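Local atomic coordinates of lovastatin nonaketide synthase mokA (Monascus pilosus, PDB entry 6AD3), a protein that builds the nonaketide backbone of monacolin K (lovastatin) from malonyl-CoA as an iterative type I polyketide synthase, represented here by its condensation domain. Residues A118-L123 with N155-I160; R125-R130 with Q147-R152; Y331-H336 with I384-H389; T326-Y331 with F437-G442. The protein carries 1 engineered substitution. One frame throughout, in Å; residues are numbered along the deposited sequence.

Contact 1. Residues A118-L123 with N155-I160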
loop_
_atom_site.group_PDB
_atom_site.type_symbol
_atom_site.label_atom_id
_atom_site.label_comp_id
_atom_site.label_asym_id
_atom_site.label_seq_id
_atom_site.Cartn_x
_atom_site.Cartn_y
_atom_site.Cartn_z
ATOM N N ALA A 118 5.198 22.307 -14.471
ATOM C CA ALA A 118 5.859 21.566 -13.409
ATOM C C ALA A 118 5.653 20.081 -13.569
ATOM O O ALA A 118 6.610 19.296 -13.497
ATOM C CB ALA A 118 5.374 22.028 -12.041
ATOM N N LEU A 119 4.408 19.677 -13.760
ATOM C CA LEU A 119 4.102 18.262 -13.838
ATOM C C LEU A 119 4.673 17.647 -15.118
ATOM O O LEU A 119 5.203 16.550 -15.087
ATOM C CB LEU A 119 2.588 18.012 -13.743
ATOM C CG LEU A 119 1.949 18.361 -12.380
ATOM C CD1 LEU A 119 0.445 18.490 -12.450
ATOM C CD2 LEU A 119 2.363 17.308 -11.352
ATOM N N ARG A 120 4.700 18.404 -16.216
ATOM C CA ARG A 120 5.365 17.904 -17.420
ATOM C C ARG A 120 6.863 17.619 -17.202
ATOM O O ARG A 120 7.410 16.659 -17.743
ATOM C CB ARG A 120 5.129 18.856 -18.626
ATOM C CG ARG A 120 3.726 18.731 -19.193
ATOM C CD ARG A 120 3.576 19.466 -20.535
ATOM N NE ARG A 120 4.145 20.811 -20.522
ATOM C CZ ARG A 120 3.476 21.914 -20.195
ATOM N NH1 ARG A 120 2.172 21.866 -19.961
ATOM N NH2 ARG A 120 4.095 23.084 -20.202
ATOM N N ALA A 121 7.503 18.424 -16.361
ATOM C CA ALA A 121 8.918 18.268 -16.064
ATOM C C ALA A 121 9.165 17.060 -15.187
ATOM O O ALA A 121 10.139 16.337 -15.413
ATOM C CB ALA A 121 9.480 19.529 -15.414
ATOM N N VAL A 122 8.205 16.745 -14.310
ATOM C CA VAL A 122 8.272 15.522 -13.502
ATOM C C VAL A 122 8.162 14.309 -14.406
ATOM O O VAL A 122 8.983 13.373 -14.297
ATOM C CB VAL A 122 7.163 15.464 -12.421
ATOM C CG1 VAL A 122 7.163 14.131 -11.722
ATOM C CG2 VAL A 122 7.320 16.587 -11.408
ATOM N N LEU A 123 7.242 14.366 -15.377
ATOM C CA LEU A 123 7.104 13.285 -16.349
ATOM C C LEU A 123 8.392 13.049 -17.158
ATOM O O LEU A 123 8.764 11.918 -17.429
ATOM C CB LEU A 123 5.923 13.553 -17.270
ATOM C CG LEU A 123 4.518 13.484 -16.689
ATOM C CD1 LEU A 123 3.494 13.745 -17.787
ATOM C CD2 LEU A 123 4.200 12.152 -16.018
ATOM N N ASN A 155 2.449 10.045 -21.140
ATOM C CA ASN A 155 1.466 10.492 -20.222
ATOM C C ASN A 155 1.172 11.958 -20.402
ATOM O O ASN A 155 1.976 12.685 -21.022
ATOM C CB ASN A 155 1.915 10.185 -18.774
ATOM C CG ASN A 155 1.785 8.702 -18.428
ATOM O OD1 ASN A 155 0.764 8.081 -18.709
ATOM N ND2 ASN A 155 2.879 8.098 -17.955
ATOM N N LYS A 156 -0.009 12.382 -19.927
ATOM C CA LYS A 156 -0.476 13.765 -20.118
ATOM C C LYS A 156 -0.899 14.374 -18.804
ATOM O O LYS A 156 -1.254 13.659 -17.832
ATOM C CB LYS A 156 -1.666 13.846 -21.088
ATOM C CG LYS A 156 -1.498 13.062 -22.356
ATOM C CD LYS A 156 -0.505 13.723 -23.276
ATOM C CE LYS A 156 -0.626 13.137 -24.676
ATOM N NZ LYS A 156 0.422 13.694 -25.559
ATOM N N VAL A 157 -0.833 15.688 -18.770
ATOM C CA VAL A 157 -1.308 16.482 -17.633
ATOM C C VAL A 157 -2.567 17.206 -18.049
ATOM O O VAL A 157 -2.601 17.833 -19.121
ATOM C CB VAL A 157 -0.250 17.503 -17.210
ATOM C CG1 VAL A 157 -0.733 18.342 -16.038
ATOM C CG2 VAL A 157 1.055 16.790 -16.883
ATOM N N GLN A 158 -3.564 17.236 -17.164
ATOM C CA GLN A 158 -4.804 17.927 -17.466
ATOM C C GLN A 158 -5.192 18.859 -16.372
ATOM O O GLN A 158 -5.072 18.520 -15.181
ATOM C CB GLN A 158 -5.919 16.942 -17.685
ATOM C CG GLN A 158 -5.677 16.047 -18.890
ATOM C CD GLN A 158 -6.498 14.817 -18.847
ATOM O OE1 GLN A 158 -7.564 14.754 -19.463
ATOM N NE2 GLN A 158 -6.067 13.851 -18.058
ATOM N N VAL A 159 -5.672 20.038 -16.762
ATOM C CA VAL A 159 -6.204 20.972 -15.798
ATOM C C VAL A 159 -7.621 21.242 -16.221
ATOM O O VAL A 159 -7.845 21.746 -17.353
ATOM C CB VAL A 159 -5.373 22.290 -15.729
ATOM C CG1 VAL A 159 -5.934 23.223 -14.671
ATOM C CG2 VAL A 159 -3.907 21.979 -15.424
ATOM N N ILE A 160 -8.584 20.772 -15.418
ATOM C CA ILE A 160 -9.978 20.612 -15.896
ATOM C C ILE A 160 -10.974 21.414 -15.065
ATOM O O ILE A 160 -11.095 21.232 -13.866
ATOM C CB ILE A 160 -10.406 19.127 -15.918
ATOM C CG1 ILE A 160 -9.514 18.320 -16.860
ATOM C CG2 ILE A 160 -11.888 18.980 -16.326
ATOM C CD1 ILE A 160 -9.854 16.840 -16.871
#

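Contact 2. Residues R125-R130 with Q147-R152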
loop_
_atom_site.group_PDB
_atom_site.type_symbol
_atom_site.label_atom_id
_atom_site.label_comp_id
_atom_site.label_asym_id
_atom_site.label_seq_id
_atom_site.Cartn_x
_atom_site.Cartn_y
_atom_site.Cartn_z
ATOM N N ARG A 125 11.523 13.956 -16.253
ATOM C CA ARG A 125 12.662 13.599 -15.394
ATOM C C ARG A 125 12.828 12.121 -15.191
ATOM O O ARG A 125 13.969 11.633 -15.006
ATOM C CB ARG A 125 12.534 14.281 -14.000
ATOM C CG ARG A 125 13.214 15.643 -13.953
ATOM C CD ARG A 125 12.774 16.437 -12.733
ATOM N NE ARG A 125 13.116 15.741 -11.499
ATOM C CZ ARG A 125 14.345 15.670 -10.997
ATOM N NH1 ARG A 125 15.361 16.352 -11.569
ATOM N NH2 ARG A 125 14.523 15.073 -9.858
ATOM N N HIS A 126 11.705 11.419 -15.021
ATOM C CA HIS A 126 11.720 10.046 -14.531
ATOM C C HIS A 126 11.364 9.059 -15.633
ATOM O O HIS A 126 10.242 9.045 -16.147
ATOM C CB HIS A 126 10.747 9.908 -13.364
ATOM C CG HIS A 126 11.133 10.723 -12.181
ATOM N ND1 HIS A 126 10.672 12.010 -11.974
ATOM C CD2 HIS A 126 12.135 10.543 -11.301
ATOM C CE1 HIS A 126 11.272 12.515 -10.906
ATOM N NE2 HIS A 126 12.131 11.621 -10.460
ATOM N N GLU A 127 12.298 8.177 -15.909
ATOM C CA GLU A 127 12.119 7.163 -16.918
ATOM C C GLU A 127 10.846 6.355 -16.711
ATOM O O GLU A 127 10.169 6.022 -17.666
ATOM C CB GLU A 127 13.326 6.236 -16.936
ATOM C CG GLU A 127 14.517 6.803 -17.661
ATOM C CD GLU A 127 15.739 5.910 -17.594
ATOM O OE1 GLU A 127 15.629 4.743 -17.237
ATOM O OE2 GLU A 127 16.769 6.339 -18.105
ATOM N N ILE A 128 10.531 6.028 -15.461
ATOM C CA ILE A 128 9.402 5.144 -15.155
ATOM C C ILE A 128 8.068 5.810 -15.550
ATOM O O ILE A 128 7.098 5.132 -15.790
ATOM C CB ILE A 128 9.417 4.713 -13.658
ATOM C CG1 ILE A 128 8.384 3.619 -13.375
ATOM C CG2 ILE A 128 9.157 5.885 -12.734
ATOM C CD1 ILE A 128 8.577 2.355 -14.190
ATOM N N PHE A 129 8.085 7.137 -15.758
ATOM C CA PHE A 129 6.894 7.842 -16.213
ATOM C C PHE A 129 6.874 7.984 -17.727
ATOM O O PHE A 129 5.926 8.588 -18.289
ATOM C CB PHE A 129 6.777 9.224 -15.546
ATOM C CG PHE A 129 6.611 9.167 -14.053
ATOM C CD1 PHE A 129 6.106 8.028 -13.424
ATOM C CD2 PHE A 129 6.987 10.248 -13.268
ATOM C CE1 PHE A 129 5.962 7.984 -12.049
ATOM C CE2 PHE A 129 6.813 10.218 -11.896
ATOM C CZ PHE A 129 6.330 9.090 -11.279
ATOM N N ARG A 130 7.929 7.492 -18.388
ATOM C CA ARG A 130 7.947 7.360 -19.850
ATOM C C ARG A 130 8.266 5.936 -20.244
ATOM O O ARG A 130 9.039 5.642 -21.207
ATOM C CB ARG A 130 8.873 8.367 -20.515
ATOM C CG ARG A 130 10.084 8.745 -19.783
ATOM C CD ARG A 130 10.737 9.962 -20.445
ATOM N NE ARG A 130 11.877 10.377 -19.667
ATOM C CZ ARG A 130 13.079 9.846 -19.726
ATOM N NH1 ARG A 130 14.020 10.329 -18.959
ATOM N NH2 ARG A 130 13.382 8.942 -20.635
ATOM N N GLN A 147 9.967 -3.733 -19.792
ATOM C CA GLN A 147 9.860 -2.278 -19.763
ATOM C C GLN A 147 10.529 -1.676 -21.013
ATOM O O GLN A 147 11.670 -1.985 -21.316
ATOM C CB GLN A 147 10.572 -1.709 -18.523
ATOM C CG GLN A 147 10.127 -2.302 -17.205
ATOM C CD GLN A 147 10.771 -1.579 -16.036
ATOM O OE1 GLN A 147 10.353 -0.474 -15.689
ATOM N NE2 GLN A 147 11.816 -2.164 -15.473
ATOM N N ILE A 148 9.808 -0.812 -21.700
ATOM C CA ILE A 148 10.336 -0.047 -22.781
ATOM C C ILE A 148 10.448 1.395 -22.365
ATOM O O ILE A 148 9.441 2.032 -22.056
ATOM C CB ILE A 148 9.377 -0.080 -23.968
ATOM C CG1 ILE A 148 9.108 -1.501 -24.376
ATOM C CG2 ILE A 148 9.923 0.752 -25.110
ATOM C CD1 ILE A 148 7.798 -1.656 -25.156
ATOM N N VAL A 149 11.663 1.918 -22.324
ATOM C CA VAL A 149 11.855 3.302 -21.883
ATOM C C VAL A 149 11.904 4.187 -23.095
ATOM O O VAL A 149 12.756 4.014 -23.945
ATOM C CB VAL A 149 13.142 3.471 -21.053
ATOM C CG1 VAL A 149 13.350 4.933 -20.686
ATOM C CG2 VAL A 149 13.072 2.615 -19.800
ATOM N N PHE A 150 10.943 5.089 -23.203
ATOM C CA PHE A 150 10.842 5.981 -24.327
ATOM C C PHE A 150 11.617 7.254 -24.050
ATOM O O PHE A 150 11.757 7.680 -22.890
ATOM C CB PHE A 150 9.383 6.335 -24.601
ATOM C CG PHE A 150 8.536 5.165 -24.986
ATOM C CD1 PHE A 150 8.562 4.677 -26.292
ATOM C CD2 PHE A 150 7.633 4.624 -24.100
ATOM C CE1 PHE A 150 7.768 3.596 -26.660
ATOM C CE2 PHE A 150 6.775 3.589 -24.492
ATOM C CZ PHE A 150 6.869 3.056 -25.761
ATOM N N GLY A 151 12.040 7.922 -25.112
ATOM C CA GLY A 151 12.737 9.205 -24.965
ATOM C C GLY A 151 11.814 10.282 -24.411
ATOM O O GLY A 151 12.248 11.183 -23.663
ATOM N N ARG A 152 10.523 10.177 -24.720
ATOM C CA ARG A 152 9.568 11.176 -24.265
ATOM C C ARG A 152 8.343 10.508 -23.653
ATOM O O ARG A 152 7.920 9.447 -24.100
ATOM C CB ARG A 152 9.159 12.088 -25.421
ATOM C CG ARG A 152 10.291 13.023 -25.875
ATOM C CD ARG A 152 9.912 13.926 -27.056
ATOM N NE ARG A 152 8.471 13.955 -27.347
ATOM C CZ ARG A 152 7.792 15.051 -27.695
ATOM N NH1 ARG A 152 8.398 16.233 -27.753
ATOM N NH2 ARG A 152 6.495 14.968 -27.970
#

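Contact 3. Residues Y331-H336 with I384-H389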
loop_
_atom_site.group_PDB
_atom_site.type_symbol
_atom_site.label_atom_id
_atom_site.label_comp_id
_atom_site.label_asym_id
_atom_site.label_seq_id
_atom_site.Cartn_x
_atom_site.Cartn_y
_atom_site.Cartn_z
ATOM N N TYR A 331 0.544 0.259 17.429
ATOM C CA TYR A 331 -0.620 0.045 16.604
ATOM C C TYR A 331 -0.622 -1.429 16.069
ATOM O O TYR A 331 -1.673 -2.076 15.991
ATOM C CB TYR A 331 -0.652 1.070 15.465
ATOM C CG TYR A 331 -0.947 2.464 15.917
ATOM C CD1 TYR A 331 -2.203 2.793 16.399
ATOM C CD2 TYR A 331 0.010 3.497 15.821
ATOM C CE1 TYR A 331 -2.475 4.053 16.883
ATOM C CE2 TYR A 331 -0.277 4.783 16.265
ATOM C CZ TYR A 331 -1.559 5.064 16.743
ATOM O OH TYR A 331 -1.905 6.314 17.250
ATOM N N LEU A 332 0.561 -1.928 15.699
ATOM C CA LEU A 332 0.687 -3.276 15.126
ATOM C C LEU A 332 0.389 -4.321 16.206
ATOM O O LEU A 332 -0.369 -5.253 15.994
ATOM C CB LEU A 332 2.094 -3.472 14.583
ATOM C CG LEU A 332 2.407 -4.931 14.188
ATOM C CD1 LEU A 332 1.495 -5.422 13.082
ATOM C CD2 LEU A 332 3.849 -5.045 13.764
ATOM N N ALA A 333 0.952 -4.115 17.388
ATOM C CA ALA A 333 0.718 -5.020 18.478
ATOM C C ALA A 333 -0.755 -5.097 18.853
ATOM O O ALA A 333 -1.260 -6.168 19.105
ATOM C CB ALA A 333 1.586 -4.639 19.704
ATOM N N ALA A 334 -1.432 -3.950 18.900
ATOM C CA ALA A 334 -2.812 -3.899 19.238
ATOM C C ALA A 334 -3.681 -4.560 18.136
ATOM O O ALA A 334 -4.662 -5.249 18.421
ATOM C CB ALA A 334 -3.221 -2.452 19.485
ATOM N N TYR A 335 -3.280 -4.387 16.887
ATOM C CA TYR A 335 -3.958 -5.019 15.759
ATOM C C TYR A 335 -3.853 -6.531 15.870
ATOM O O TYR A 335 -4.855 -7.245 15.723
ATOM C CB TYR A 335 -3.337 -4.518 14.460
ATOM C CG TYR A 335 -3.858 -5.125 13.194
ATOM C CD1 TYR A 335 -5.169 -4.980 12.835
ATOM C CD2 TYR A 335 -2.973 -5.507 12.212
ATOM C CE1 TYR A 335 -5.606 -5.368 11.570
ATOM C CE2 TYR A 335 -3.401 -5.892 10.950
ATOM C CZ TYR A 335 -4.719 -5.846 10.652
ATOM O OH TYR A 335 -5.145 -6.220 9.372
ATOM N N HIS A 336 -2.646 -7.022 16.165
ATOM C CA HIS A 336 -2.445 -8.440 16.367
ATOM C C HIS A 336 -3.334 -8.967 17.485
ATOM O O HIS A 336 -3.979 -10.016 17.330
ATOM C CB HIS A 336 -0.983 -8.736 16.687
ATOM C CG HIS A 336 -0.763 -10.111 17.206
ATOM N ND1 HIS A 336 -0.637 -10.380 18.556
ATOM C CD2 HIS A 336 -0.850 -11.310 16.588
ATOM C CE1 HIS A 336 -0.606 -11.688 18.738
ATOM N NE2 HIS A 336 -0.739 -12.279 17.563
ATOM N N ILE A 384 0.221 -12.587 29.104
ATOM C CA ILE A 384 1.248 -11.548 29.175
ATOM C C ILE A 384 0.580 -10.177 29.061
ATOM O O ILE A 384 -0.613 -10.098 28.732
ATOM C CB ILE A 384 2.320 -11.700 28.112
ATOM C CG1 ILE A 384 1.761 -11.410 26.721
ATOM C CG2 ILE A 384 2.955 -13.077 28.174
ATOM C CD1 ILE A 384 2.866 -11.335 25.693
ATOM N N THR A 385 1.260 -9.144 29.553
ATOM C CA THR A 385 0.707 -7.812 29.562
ATOM C C THR A 385 0.906 -7.193 28.168
ATOM O O THR A 385 1.762 -7.615 27.414
ATOM C CB THR A 385 1.380 -6.897 30.599
ATOM O OG1 THR A 385 2.723 -6.636 30.194
ATOM C CG2 THR A 385 1.377 -7.534 32.017
ATOM N N PHE A 386 0.156 -6.141 27.883
ATOM C CA PHE A 386 0.312 -5.461 26.612
ATOM C C PHE A 386 1.700 -4.874 26.527
ATOM O O PHE A 386 2.337 -4.987 25.516
ATOM C CB PHE A 386 -0.737 -4.378 26.393
ATOM C CG PHE A 386 -0.694 -3.778 25.005
ATOM C CD1 PHE A 386 -1.213 -4.479 23.935
ATOM C CD2 PHE A 386 0.040 -2.638 24.743
ATOM C CE1 PHE A 386 -1.098 -3.987 22.631
ATOM C CE2 PHE A 386 0.188 -2.158 23.422
ATOM C CZ PHE A 386 -0.367 -2.857 22.383
ATOM N N GLY A 387 2.202 -4.318 27.629
ATOM C CA GLY A 387 3.538 -3.759 27.634
ATOM C C GLY A 387 4.584 -4.765 27.209
ATOM O O GLY A 387 5.524 -4.426 26.484
ATOM N N GLU A 388 4.493 -5.973 27.752
ATOM C CA GLU A 388 5.392 -7.064 27.376
ATOM C C GLU A 388 5.260 -7.422 25.892
ATOM O O GLU A 388 6.248 -7.653 25.210
ATOM C CB GLU A 388 5.118 -8.298 28.248
ATOM C CG GLU A 388 5.389 -8.024 29.724
ATOM C CD GLU A 388 4.975 -9.165 30.654
ATOM O OE1 GLU A 388 4.010 -9.881 30.367
ATOM O OE2 GLU A 388 5.531 -9.220 31.764
ATOM N N HIS A 389 4.032 -7.425 25.410
ATOM C CA HIS A 389 3.756 -7.773 24.018
ATOM C C HIS A 389 4.271 -6.685 23.094
ATOM O O HIS A 389 4.708 -6.965 21.974
ATOM C CB HIS A 389 2.283 -7.944 23.843
ATOM C CG HIS A 389 1.888 -8.471 22.501
ATOM N ND1 HIS A 389 2.405 -9.638 21.981
ATOM C CD2 HIS A 389 0.923 -8.070 21.648
ATOM C CE1 HIS A 389 1.736 -9.959 20.887
ATOM N NE2 HIS A 389 0.865 -8.994 20.636
#

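Contact 4. Residues T326-Y331 with F437-G442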
loop_
_atom_site.group_PDB
_atom_site.type_symbol
_atom_site.label_atom_id
_atom_site.label_comp_id
_atom_site.label_asym_id
_atom_site.label_seq_id
_atom_site.Cartn_x
_atom_site.Cartn_y
_atom_site.Cartn_z
ATOM N N THR A 326 8.116 2.215 19.128
ATOM C CA THR A 326 7.538 3.285 18.323
ATOM C C THR A 326 6.009 3.181 18.330
ATOM O O THR A 326 5.466 2.113 18.510
ATOM C CB THR A 326 7.995 3.186 16.859
ATOM O OG1 THR A 326 7.468 1.991 16.292
ATOM C CG2 THR A 326 9.527 3.153 16.750
ATOM N N PRO A 327 5.316 4.287 18.027
ATOM C CA PRO A 327 3.860 4.211 17.908
ATOM C C PRO A 327 3.442 3.149 16.874
ATOM O O PRO A 327 2.498 2.421 17.102
ATOM C CB PRO A 327 3.484 5.619 17.432
ATOM C CG PRO A 327 4.507 6.487 18.137
ATOM C CD PRO A 327 5.797 5.682 18.064
ATOM N N MET A 328 4.148 3.059 15.759
ATOM C CA MET A 328 3.824 2.011 14.773
ATOM C C MET A 328 3.753 0.640 15.406
ATOM O O MET A 328 2.794 -0.108 15.186
ATOM C CB MET A 328 4.837 1.964 13.636
ATOM C CG MET A 328 4.420 0.973 12.536
ATOM S SD MET A 328 4.968 -0.740 12.827
ATOM C CE MET A 328 6.542 -0.733 11.971
ATOM N N GLN A 329 4.715 0.338 16.268
ATOM C CA GLN A 329 4.760 -0.969 16.884
ATOM C C GLN A 329 3.623 -1.181 17.860
ATOM O O GLN A 329 3.109 -2.271 17.962
ATOM C CB GLN A 329 6.087 -1.192 17.556
ATOM C CG GLN A 329 7.223 -1.310 16.562
ATOM C CD GLN A 329 8.586 -0.913 17.145
ATOM O OE1 GLN A 329 8.697 -0.476 18.293
ATOM N NE2 GLN A 329 9.586 -0.912 16.291
ATOM N N PHE A 330 3.176 -0.101 18.493
ATOM C CA PHE A 330 1.989 -0.144 19.370
ATOM C C PHE A 330 0.710 -0.445 18.547
ATOM O O PHE A 330 -0.077 -1.370 18.871
ATOM C CB PHE A 330 1.840 1.214 20.113
ATOM C CG PHE A 330 0.882 1.172 21.307
ATOM C CD1 PHE A 330 -0.498 0.995 21.120
ATOM C CD2 PHE A 330 1.336 1.421 22.572
ATOM C CE1 PHE A 330 -1.370 1.043 22.194
ATOM C CE2 PHE A 330 0.482 1.421 23.636
ATOM C CZ PHE A 330 -0.867 1.222 23.466
ATOM N N TYR A 331 0.544 0.259 17.429
ATOM C CA TYR A 331 -0.620 0.045 16.604
ATOM C C TYR A 331 -0.622 -1.429 16.069
ATOM O O TYR A 331 -1.673 -2.076 15.991
ATOM C CB TYR A 331 -0.652 1.070 15.465
ATOM C CG TYR A 331 -0.947 2.464 15.917
ATOM C CD1 TYR A 331 -2.203 2.793 16.399
ATOM C CD2 TYR A 331 0.010 3.497 15.821
ATOM C CE1 TYR A 331 -2.475 4.053 16.883
ATOM C CE2 TYR A 331 -0.277 4.783 16.265
ATOM C CZ TYR A 331 -1.559 5.064 16.743
ATOM O OH TYR A 331 -1.905 6.314 17.250
ATOM N N PHE A 437 -1.024 -4.918 7.593
ATOM C CA PHE A 437 -0.909 -3.702 8.354
ATOM C C PHE A 437 0.002 -2.738 7.596
ATOM O O PHE A 437 1.164 -3.055 7.289
ATOM C CB PHE A 437 -0.312 -3.987 9.736
ATOM C CG PHE A 437 -0.147 -2.736 10.605
ATOM C CD1 PHE A 437 -1.254 -2.086 11.101
ATOM C CD2 PHE A 437 1.097 -2.197 10.875
ATOM C CE1 PHE A 437 -1.132 -0.941 11.878
ATOM C CE2 PHE A 437 1.227 -1.104 11.735
ATOM C CZ PHE A 437 0.119 -0.467 12.213
ATOM N N ASP A 438 -0.502 -1.551 7.310
ATOM C CA ASP A 438 0.251 -0.560 6.527
ATOM C C ASP A 438 0.186 0.778 7.224
ATOM O O ASP A 438 -0.881 1.412 7.286
ATOM C CB ASP A 438 -0.330 -0.466 5.110
ATOM C CG ASP A 438 0.434 0.518 4.198
ATOM O OD1 ASP A 438 1.178 1.340 4.725
ATOM O OD2 ASP A 438 0.362 0.340 2.951
ATOM N N TYR A 439 1.333 1.204 7.771
ATOM C CA TYR A 439 1.414 2.431 8.560
ATOM C C TYR A 439 2.407 3.379 7.889
ATOM O O TYR A 439 3.499 2.971 7.477
ATOM C CB TYR A 439 1.899 2.095 9.972
ATOM C CG TYR A 439 2.344 3.266 10.819
ATOM C CD1 TYR A 439 3.596 3.842 10.654
ATOM C CD2 TYR A 439 1.508 3.788 11.779
ATOM C CE1 TYR A 439 4.024 4.884 11.466
ATOM C CE2 TYR A 439 1.949 4.803 12.634
ATOM C CZ TYR A 439 3.228 5.315 12.476
ATOM O OH TYR A 439 3.628 6.400 13.256
ATOM N N LYS A 440 1.983 4.607 7.727
ATOM C CA LYS A 440 2.860 5.673 7.242
ATOM C C LYS A 440 2.746 6.961 8.066
ATOM O O LYS A 440 1.716 7.225 8.696
ATOM C CB LYS A 440 2.591 5.925 5.768
ATOM C CG LYS A 440 1.351 6.757 5.504
ATOM C CD LYS A 440 1.127 6.960 4.021
ATOM C CE LYS A 440 -0.157 7.778 3.838
ATOM N NZ LYS A 440 -0.431 8.093 2.442
ATOM N N GLN A 441 3.873 7.701 8.144
ATOM C CA GLN A 441 4.003 8.871 9.003
ATOM C C GLN A 441 4.294 10.196 8.278
ATOM O O GLN A 441 4.463 11.208 8.918
ATOM C CB GLN A 441 5.180 8.624 9.941
ATOM C CG GLN A 441 4.832 8.447 11.356
ATOM C CD GLN A 441 6.097 8.390 12.219
ATOM O OE1 GLN A 441 6.163 9.005 13.254
ATOM N NE2 GLN A 441 7.108 7.668 11.749
ATOM N N GLY A 442 4.253 10.226 6.964
ATOM C CA GLY A 442 4.589 11.481 6.244
ATOM C C GLY A 442 3.843 12.748 6.691
ATOM O O GLY A 442 2.786 12.699 7.295
HETATM O O HOH W 1 5.985 5.146 14.493
#

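Contact 1. Residues A118-L123 with N155-I160
N155 begins the contact by lying against L123 of the helix: its CB is 4.0 Å from L123 CD1, and the same methyl rests 3.7 Å from the carbonyl O of N155. The amide of N155 serves other partners, OD1 taking the backbone N-H groups of T187 and L188 while ND2 donates to F129 O, and this fixes the residue beneath the helix. K156 leaves the backbone pointing away from the helix, and V157 takes over, its side chain crossing that of L119 at about a right angle. With CG1 anti to the backbone N (chi1 180°), that methyl reaches L119 CD1 at 3.8 Å. CG2 touches L119 CB at 3.7 Å and L123 CD1 at 4.0 Å, and the aliphatic CG of the exposed R120 also borders V157 CG2, at 4.0 Å. Helix and strand run nearly antiparallel, at 159° with axes 9.4 Å apart: a helix packed on the outermost strand of a mixed sheet, as in the chloramphenicol acetyltransferase-like fold of condensation domains.

Contact 2. Residues R125-R130 with Q147-R152
R130 stretches its side chain along the backbone of F150 and G151, CD lying 3.5 Å from F150 O and 3.8 Å from G151 O. The chain is extended from CG to NE, which carries the guanidinium far enough for NH2 to donate to F150 O at 3.1 Å. That acceptor lies in the guanidinium plane, while NH2 stands 17° from the carbonyl plane. One face of the group is covered by E127 CA, and NE is engaged by R124 O, so the guanidinium is gripped from both the helix end and the strand. The backbone answers in the other direction: F150 N donates to R130 O at 2.8 Å, almost straight at 168°, and the edge of the F150 ring borders the same oxygen. Farther back, V149 CG1 of the strand meets E127 CG at 3.7 Å, and I128 CD1 comes to 3.7 Å from Q147 OE1, while NE2 of the same amide donates to P77 O. The pairing of F150 with R130 thus works in both directions, fastening the turn after helix 112-125 to the strand by backbone and side chain together, and the dipoles of the F150 and R124 carbonyls probably help to stabilise the arginine's charge.

Contact 3. Residues Y331-H336 with I384-H389
H336 and H389 meet rim to rim, neither ring over the face of the other, their planes inclined at 43° and their centroids 4.9 Å apart. The nitrogens face each other: H336 ND1 and H389 NE2 are 2.9 Å apart and share a hydrogen bond that is somewhat bent, at 137°. Both side chains leave their helices with CG anti to the backbone N, which sends the two rings out to meet in the gap between the helices. CD2, next to NE2 in the H389 ring, lies 4.0 Å from A333 CB. F386 takes a different attitude. Its ring reaches helix 327-343 end-on, so that A334 N lies at the ring edge, 3.7 Å from CE1, while A333 CB touches CZ at 3.8 Å; the small alanines let the ring come this close to the backbone. T385 holds the start of the second helix in a capping box, T385 OG1 accepting from E388 N and E388 OE1 accepting from T385 N. The whole is a buried helix-helix contact in which the capped first turn of helix 386-401 packs on A333 and A334 of helix 327-343, closed by the histidine pair. F386 also stacks on F510 of helix 495-512 and meets F330, while H336 stacks on F377 of strand 371-377 and adjoins F348 of strand 348-354.

Contact 4. Residues T326-Y331 with F437-G442
M328 is the main bump of this contact, and the rings of Y439 and F437 form the hollow that takes it. Its CB sits over the centre of the Y439 ring, 3.7 Å from the centroid and 12° off the normal, a CH-pi contact, and CG continues across the same face to 3.5 Å from Y439 CD1. Toward F437 the approach is different: M328 CG meets that ring at its edge, in plane, and SD lies beside it in a Met-aromatic contact, 3.9 Å from CE2. The bend at chi2 (-87°) brings the sulfur to the F437 rim, and the one at chi3 turns the terminal methyl off. A second bump comes from Y331, whose CB presses on F437 CZ at 3.7 Å and whose CD2 reaches Y439 CE2 at 4.0 Å. At the helix start a water accepts from M328 N and donates to Y439 OH, joining the first turn to the tyrosine, whose hydroxyl is also hydrogen-bonded to D474. T326 and Q329 close that turn as a capping box. The helix lies on the sheet nearly antiparallel to strand 435-440, at 155° with axes 9.6 Å apart. Strands 348-354 and 468-473 flank that strand, M472 of the latter touching both Y331 and F437, while helix 310-322 adjoins P327 and Y331, and V397 of helix 386-401 touches M328.

Overall arrangement
From the N terminus, helix 112-125 opens the loop that contact 1 closes on strand 157-161, and contact 2 is nested inside it, fastening the turn after the helix to strand 145-150. The two touch directly through F129, which also packs on the end of the helix, so the small three-stranded sheet and the five-stranded one are linked around the end of one helix. The later pair follows in series: contact 4 closes the long loop from helix 327-343 to strand 435-440 of the six-stranded sheet, and contact 3, nested within it, joins that helix to helix 386-401. They share Y331. Centres of contacts 1 and 3 lie about 45 Å apart, on opposite sides of the chain's centre, consistent with the two-lobed build of condensation domains.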